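Local coordinates for protein pertussis toxin-like subunit ArtA (Escherichia coli, PDB 4Z9D) that serves as the NAD-binding A subunit of a pertussis-like AB5 toxin and probably ADP-ribosylates trimeric G proteins to inhibit them, at residues A[38-41]-A[47-50]; A[97-102]-A[108-113]. The protein carries 2 engineered substitutions. All blocks are in the same frame, centred on the assembly; numbering follows the deposited sequence.

In the fold
Both contacts meet helix 32-37, contact 1 at Gln34 and His35, contact 2 at Leu32, Leu36 and Arg37. Contact 1 closes the loop that leaves this helix and runs to strand 50-54; it is buried, and its residues Gly38 and Cys41 belong to the NAD pocket. Contact 2 joins the successive helices 92-100 and 107-112 at the surface, with its centre about 19 Å from the centre of the chain, against about 11 Å for contact 1. The two centres lie about 17 Å apart and the nearest atoms about 8 Å, so they do not touch. Leu98 on Leu32, Met113 on Leu36 and a Glu109–Arg37 salt bridge connect the contact 2 helices to the helix that leads into the NAD-lining loop.

Contact 1. Residues A[38-41]-A[47-50]; sequences GDSC and DSAF. With NAD (nicotinamide-adenine-dinucleotide), chain F.
Ser40 and Ser48 turn their side chains toward each other, and the hydroxyl end of one lies against the methylene of the other: Ser40 OG is 3.3 Å from Ser48 CB. The two OG atoms, of Ser40 and Ser48, stay 3.7 Å apart, and the Ser48 hydroxyl spends its bonds elsewhere. Ser48 swings OG anti to its own backbone N (chi1 178°), which carries the oxygen forward along the chain to accept from Phe50 N at 3.0 Å in a fairly straight bond, an ST turn just as strand 50-54 begins. His35 ND1 is a second partner of this hydroxyl, so it is tied both to its own chain and to helix 32-37. Asp47 starts out away from the other segment, but its carboxylate curls back until OD1 stands 3.5 Å from Ser40 CB; that oxygen is hydrogen-bonded to Ser45 OG.

The backbone link is made by Ser40 O, which takes two donors, Asp47 N and Ser48 N, each at 3.0 Å. They reach it from opposite faces of the carbonyl plane, tilted 26° and 28° from it, so one buried oxygen is gripped by consecutive amides. The type I turn from Gly38 to Cys41 starts on the glycine of the Schellman motif that closes helix 32-37, and presents that carbonyl.

The CB of Cys41 leaves the backbone away from 47-50 and lies 3.6 Å from NAD O2A, a phosphate oxygen. The chemistry is thus divided: a carbonyl that accepts two hydrogen bonds holds the two ends of the loop together, and the Ser48 hydroxyl ties it to His35. Cys41 meets NAD by van der Waals contact, while Ala42 N next to it hydrogen-bonds the dinucleotide, so the loop probably helps to shape the pocket wall.

Contact 2. Residues A[97-102]-A[108-113]; sequences YLTQRG and FERIMM
Thr99 OG1 sits among several polar groups. Across the contact, Arg110 NH1 donates to it at 3.0 Å (N-H...O 149°); within its own helix, the hydroxyl is hydrogen-bonded to Val95 O, one turn back. A water accepts from Arg110 NH2 at 2.9 Å and gives a weak bond to the same OG1, so hydroxyl and water together engage both terminal nitrogens of the guanidinium. Thr99 OG1 meets this group at its edge, only 8° out of plane.

The two side chains come from opposite directions. Arg110 is extended from CG to NE and spans the gap between the two segments, whose nearest CA atoms, of Thr99 and Arg110, are 11.6 Å apart. Along the way it packs on Val95 and on Phe105 of the connecting loop, which Thr99 also touches.

Just past the end of helix 92-100, Arg101 folds back over Tyr97, its CG 3.8 Å above the ring plane, and its NH2 donates to Tyr97 OH at 2.8 Å.

Gly102, with positive phi, then ends the helix in a Schellman motif. The whole is a pair of consecutive helices joined by a short loop, bridged at the surface by one arginine–threonine bond and a water.

Contact 1. Residues A[38-41]-A[47-50]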
loop_
_atom_site.group_PDB
_atom_site.type_symbol
_atom_site.label_atom_id
_atom_site.label_comp_id
_atom_site.label_asym_id
_atom_site.label_seq_id
_atom_site.Cartn_x
_atom_site.Cartn_y
_atom_site.Cartn_z
ATOM N N GLY A 38 -11.226 2.450 2.734
ATOM C CA GLY A 38 -10.565 2.878 3.952
ATOM C C GLY A 38 -11.333 2.483 5.196
ATOM O O GLY A 38 -10.878 2.717 6.323
ATOM N N ASP A 39 -12.487 1.850 4.996
ATOM C CA ASP A 39 -13.379 1.502 6.101
ATOM C C ASP A 39 -12.834 0.443 7.061
ATOM O O ASP A 39 -13.277 0.357 8.206
ATOM C CB ASP A 39 -14.729 1.039 5.552
ATOM C CG ASP A 39 -15.534 2.181 4.946
ATOM O OD1 ASP A 39 -15.164 3.357 5.168
ATOM O OD2 ASP A 39 -16.535 1.899 4.248
ATOM N N SER A 40 -11.879 -0.362 6.611
ATOM C CA SER A 40 -11.364 -1.423 7.460
ATOM C C SER A 40 -9.929 -1.129 7.875
ATOM O O SER A 40 -9.264 -1.966 8.487
ATOM C CB SER A 40 -11.439 -2.776 6.745
ATOM O OG SER A 40 -10.720 -2.740 5.525
ATOM N N CYS A 41 -9.464 0.076 7.557
ATOM C CA CYS A 41 -8.096 0.468 7.868
ATOM C C CYS A 41 -8.073 1.311 9.135
ATOM O O CYS A 41 -9.037 1.297 9.910
ATOM C CB CYS A 41 -7.472 1.219 6.695
ATOM S SG CYS A 41 -7.218 0.149 5.253
ATOM N N ASP A 47 -9.332 -3.850 10.802
ATOM C CA ASP A 47 -9.172 -5.299 10.713
ATOM C C ASP A 47 -8.884 -5.782 9.298
ATOM O O ASP A 47 -8.971 -6.972 9.025
ATOM C CB ASP A 47 -10.412 -6.017 11.265
ATOM C CG ASP A 47 -11.681 -5.644 10.533
ATOM O OD1 ASP A 47 -11.618 -4.839 9.582
ATOM O OD2 ASP A 47 -12.751 -6.197 10.883
ATOM N N SER A 48 -8.545 -4.859 8.402
ATOM C CA SER A 48 -8.240 -5.209 7.011
ATOM C C SER A 48 -7.214 -6.335 6.887
ATOM O O SER A 48 -6.221 -6.374 7.624
ATOM C CB SER A 48 -7.732 -3.987 6.256
ATOM O OG SER A 48 -7.393 -4.349 4.926
ATOM N N ALA A 49 -7.461 -7.248 5.950
ATOM C CA ALA A 49 -6.526 -8.330 5.672
ATOM C C ALA A 49 -5.355 -7.840 4.845
ATOM O O ALA A 49 -4.359 -8.540 4.684
ATOM C CB ALA A 49 -7.219 -9.455 4.945
ATOM N N PHE A 50 -5.497 -6.651 4.293
ATOM C CA PHE A 50 -4.608 -6.212 3.232
ATOM C C PHE A 50 -3.676 -5.079 3.667
ATOM O O PHE A 50 -4.029 -4.253 4.517
ATOM C CB PHE A 50 -5.436 -5.763 2.021
ATOM C CG PHE A 50 -6.468 -6.764 1.576
ATOM C CD1 PHE A 50 -6.084 -7.930 0.927
ATOM C CD2 PHE A 50 -7.823 -6.544 1.803
ATOM C CE1 PHE A 50 -7.030 -8.859 0.503
ATOM C CE2 PHE A 50 -8.783 -7.463 1.382
ATOM C CZ PHE A 50 -8.381 -8.635 0.730
HETATM P PA NAD F . -3.254 1.751 7.225
HETATM O O1A NAD F . -2.617 0.526 6.673
HETATM O O2A NAD F . -4.283 1.625 8.289
HETATM O O5B NAD F . -2.046 2.727 7.721
HETATM C C5B NAD F . -2.245 3.977 8.402
HETATM C C4B NAD F . -1.333 3.979 9.647
HETATM O O4B NAD F . -1.790 2.984 10.612
HETATM C C3B NAD F . 0.037 3.504 9.265
HETATM O O3B NAD F . 0.749 4.622 8.652
HETATM C C2B NAD F . 0.577 3.201 10.633
HETATM O O2B NAD F . 0.655 4.420 11.351
HETATM C C1B NAD F . -0.599 2.406 11.222
HETATM N N9A NAD F . -0.718 0.940 10.897
HETATM C C8A NAD F . -1.047 0.271 9.793
HETATM N N7A NAD F . -1.035 -1.033 10.084
HETATM C C5A NAD F . -0.719 -1.176 11.374
HETATM C C6A NAD F . -0.576 -2.258 12.161
HETATM N N6A NAD F . -0.780 -3.443 11.591
HETATM N N1A NAD F . -0.239 -2.163 13.457
HETATM C C2A NAD F . -0.042 -0.894 13.998
HETATM N N3A NAD F . -0.194 0.220 13.161
HETATM C C4A NAD F . -0.530 0.052 11.871
HETATM O O3 NAD F . -3.904 2.576 6.046
HETATM P PN NAD F . -3.145 2.883 4.641
HETATM O O1N NAD F . -2.299 1.727 4.235
HETATM O O2N NAD F . -2.580 4.249 4.694
HETATM O O5D NAD F . -4.420 2.866 3.688
HETATM C C5D NAD F . -5.557 3.708 3.920
HETATM C C4D NAD F . -6.271 3.980 2.592
HETATM O O4D NAD F . -5.215 4.463 1.692
HETATM C C3D NAD F . -6.835 2.688 1.971
HETATM O O3D NAD F . -7.955 2.977 1.127
HETATM C C2D NAD F . -5.657 2.292 1.103
HETATM O O2D NAD F . -6.057 1.367 0.068
HETATM C C1D NAD F . -5.210 3.627 0.520
HETATM N N1N NAD F . -3.826 3.488 -0.059
HETATM C C2N NAD F . -2.684 3.671 0.759
HETATM C C3N NAD F . -1.387 3.510 0.272
HETATM C C7N NAD F . -0.260 3.711 1.093
HETATM O O7N NAD F . 0.942 3.815 0.491
HETATM N N7N NAD F . -0.441 3.839 2.410
HETATM C C4N NAD F . -1.224 3.152 -1.064
HETATM C C5N NAD F . -2.336 2.972 -1.886
HETATM C C6N NAD F . -3.631 3.123 -1.402
#

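Contact 2. Residues A[97-102]-A[108-113]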
loop_
_atom_site.group_PDB
_atom_site.type_symbol
_atom_site.label_atom_id
_atom_site.label_comp_id
_atom_site.label_asym_id
_atom_site.label_seq_id
_atom_site.Cartn_x
_atom_site.Cartn_y
_atom_site.Cartn_z
ATOM N N TYR A 97 -13.795 -9.944 -10.658
ATOM C CA TYR A 97 -14.459 -11.094 -10.063
ATOM C C TYR A 97 -15.637 -10.702 -9.167
ATOM O O TYR A 97 -16.719 -11.266 -9.280
ATOM C CB TYR A 97 -13.447 -11.924 -9.283
ATOM C CG TYR A 97 -14.061 -13.057 -8.491
ATOM C CD1 TYR A 97 -14.434 -14.234 -9.116
ATOM C CD2 TYR A 97 -14.212 -12.967 -7.108
ATOM C CE1 TYR A 97 -14.984 -15.295 -8.391
ATOM C CE2 TYR A 97 -14.746 -14.022 -6.369
ATOM C CZ TYR A 97 -15.135 -15.182 -7.024
ATOM O OH TYR A 97 -15.670 -16.237 -6.319
ATOM N N LEU A 98 -15.434 -9.739 -8.278
ATOM C CA LEU A 98 -16.521 -9.269 -7.411
ATOM C C LEU A 98 -17.694 -8.740 -8.243
ATOM O O LEU A 98 -18.860 -8.935 -7.900
ATOM C CB LEU A 98 -16.020 -8.180 -6.461
ATOM C CG LEU A 98 -15.047 -8.739 -5.423
ATOM C CD1 LEU A 98 -14.327 -7.626 -4.661
ATOM C CD2 LEU A 98 -15.783 -9.658 -4.455
ATOM N N THR A 99 -17.379 -8.051 -9.331
ATOM C CA THR A 99 -18.406 -7.565 -10.248
ATOM C C THR A 99 -19.182 -8.722 -10.908
ATOM O O THR A 99 -20.404 -8.629 -11.066
ATOM C CB THR A 99 -17.785 -6.652 -11.321
ATOM O OG1 THR A 99 -17.108 -5.568 -10.673
ATOM C CG2 THR A 99 -18.864 -6.076 -12.226
ATOM N N GLN A 100 -18.499 -9.804 -11.293
ATOM C CA GLN A 100 -19.204 -10.969 -11.847
ATOM C C GLN A 100 -20.028 -11.661 -10.770
ATOM O O GLN A 100 -20.956 -12.417 -11.062
ATOM C CB GLN A 100 -18.246 -12.009 -12.428
ATOM C CG GLN A 100 -17.468 -11.619 -13.668
ATOM C CD GLN A 100 -16.300 -12.565 -13.924
ATOM O OE1 GLN A 100 -15.921 -13.359 -13.058
ATOM N NE2 GLN A 100 -15.737 -12.495 -15.125
ATOM N N ARG A 101 -19.700 -11.391 -9.517
ATOM C CA ARG A 101 -20.448 -12.003 -8.427
ATOM C C ARG A 101 -21.609 -11.135 -7.989
ATOM O O ARG A 101 -22.367 -11.519 -7.110
ATOM C CB ARG A 101 -19.518 -12.304 -7.245
ATOM C CG ARG A 101 -18.480 -13.392 -7.532
ATOM C CD ARG A 101 -19.136 -14.757 -7.659
ATOM N NE ARG A 101 -19.971 -15.000 -6.490
ATOM C CZ ARG A 101 -19.550 -15.584 -5.374
ATOM N NH1 ARG A 101 -20.387 -15.737 -4.360
ATOM N NH2 ARG A 101 -18.298 -16.009 -5.270
ATOM N N GLY A 102 -21.757 -9.971 -8.614
ATOM C CA GLY A 102 -22.900 -9.120 -8.342
ATOM C C GLY A 102 -22.618 -7.953 -7.422
ATOM O O GLY A 102 -23.519 -7.196 -7.068
ATOM N N PHE A 108 -17.981 6.561 -8.753
ATOM C CA PHE A 108 -16.918 7.262 -8.047
ATOM C C PHE A 108 -15.765 6.320 -7.714
ATOM O O PHE A 108 -14.596 6.693 -7.825
ATOM C CB PHE A 108 -17.439 7.920 -6.774
ATOM C CG PHE A 108 -16.368 8.626 -5.986
ATOM C CD1 PHE A 108 -15.853 8.058 -4.832
ATOM C CD2 PHE A 108 -15.850 9.839 -6.418
ATOM C CE1 PHE A 108 -14.858 8.688 -4.109
ATOM C CE2 PHE A 108 -14.859 10.486 -5.695
ATOM C CZ PHE A 108 -14.360 9.908 -4.542
ATOM N N GLU A 109 -16.093 5.123 -7.247
ATOM C CA GLU A 109 -15.068 4.123 -6.946
ATOM C C GLU A 109 -14.235 3.786 -8.180
ATOM O O GLU A 109 -13.006 3.669 -8.099
ATOM C CB GLU A 109 -15.715 2.866 -6.372
ATOM C CG GLU A 109 -16.260 3.074 -4.964
ATOM C CD GLU A 109 -16.963 1.848 -4.412
ATOM O OE1 GLU A 109 -17.884 1.344 -5.091
ATOM O OE2 GLU A 109 -16.607 1.402 -3.296
ATOM N N ARG A 110 -14.896 3.646 -9.327
ATOM C CA ARG A 110 -14.184 3.252 -10.538
ATOM C C ARG A 110 -13.279 4.371 -11.023
ATOM O O ARG A 110 -12.203 4.110 -11.561
ATOM C CB ARG A 110 -15.164 2.816 -11.629
ATOM C CG ARG A 110 -16.021 1.623 -11.199
ATOM C CD ARG A 110 -16.478 0.764 -12.362
ATOM N NE ARG A 110 -17.216 -0.412 -11.897
ATOM C CZ ARG A 110 -16.724 -1.646 -11.892
ATOM N NH1 ARG A 110 -17.466 -2.658 -11.455
ATOM N NH2 ARG A 110 -15.490 -1.868 -12.323
ATOM N N ILE A 111 -13.706 5.615 -10.830
ATOM C CA ILE A 111 -12.840 6.751 -11.139
ATOM C C ILE A 111 -11.579 6.738 -10.260
ATOM O O ILE A 111 -10.480 7.007 -10.734
ATOM C CB ILE A 111 -13.598 8.085 -10.984
ATOM C CG1 ILE A 111 -14.400 8.357 -12.259
ATOM C CG2 ILE A 111 -12.645 9.249 -10.745
ATOM C CD1 ILE A 111 -15.319 9.528 -12.151
ATOM N N MET A 112 -11.740 6.400 -8.990
ATOM C CA MET A 112 -10.614 6.346 -8.063
ATOM C C MET A 112 -9.617 5.226 -8.415
ATOM O O MET A 112 -8.431 5.323 -8.077
ATOM C CB MET A 112 -11.133 6.167 -6.629
ATOM C CG MET A 112 -11.824 7.415 -6.052
ATOM S SD MET A 112 -10.666 8.792 -5.821
ATOM C CE MET A 112 -9.674 8.166 -4.458
ATOM N N MET A 113 -10.094 4.178 -9.097
ATOM C CA MET A 113 -9.258 3.010 -9.444
ATOM C C MET A 113 -8.750 3.067 -10.880
ATOM O O MET A 113 -8.090 2.148 -11.361
ATOM C CB MET A 113 -10.040 1.702 -9.272
ATOM C CG MET A 113 -10.614 1.451 -7.899
ATOM S SD MET A 113 -11.304 -0.228 -7.771
ATOM C CE MET A 113 -12.583 -0.214 -9.024
HETATM O O HOH W 1 -14.835 -4.661 -12.902
#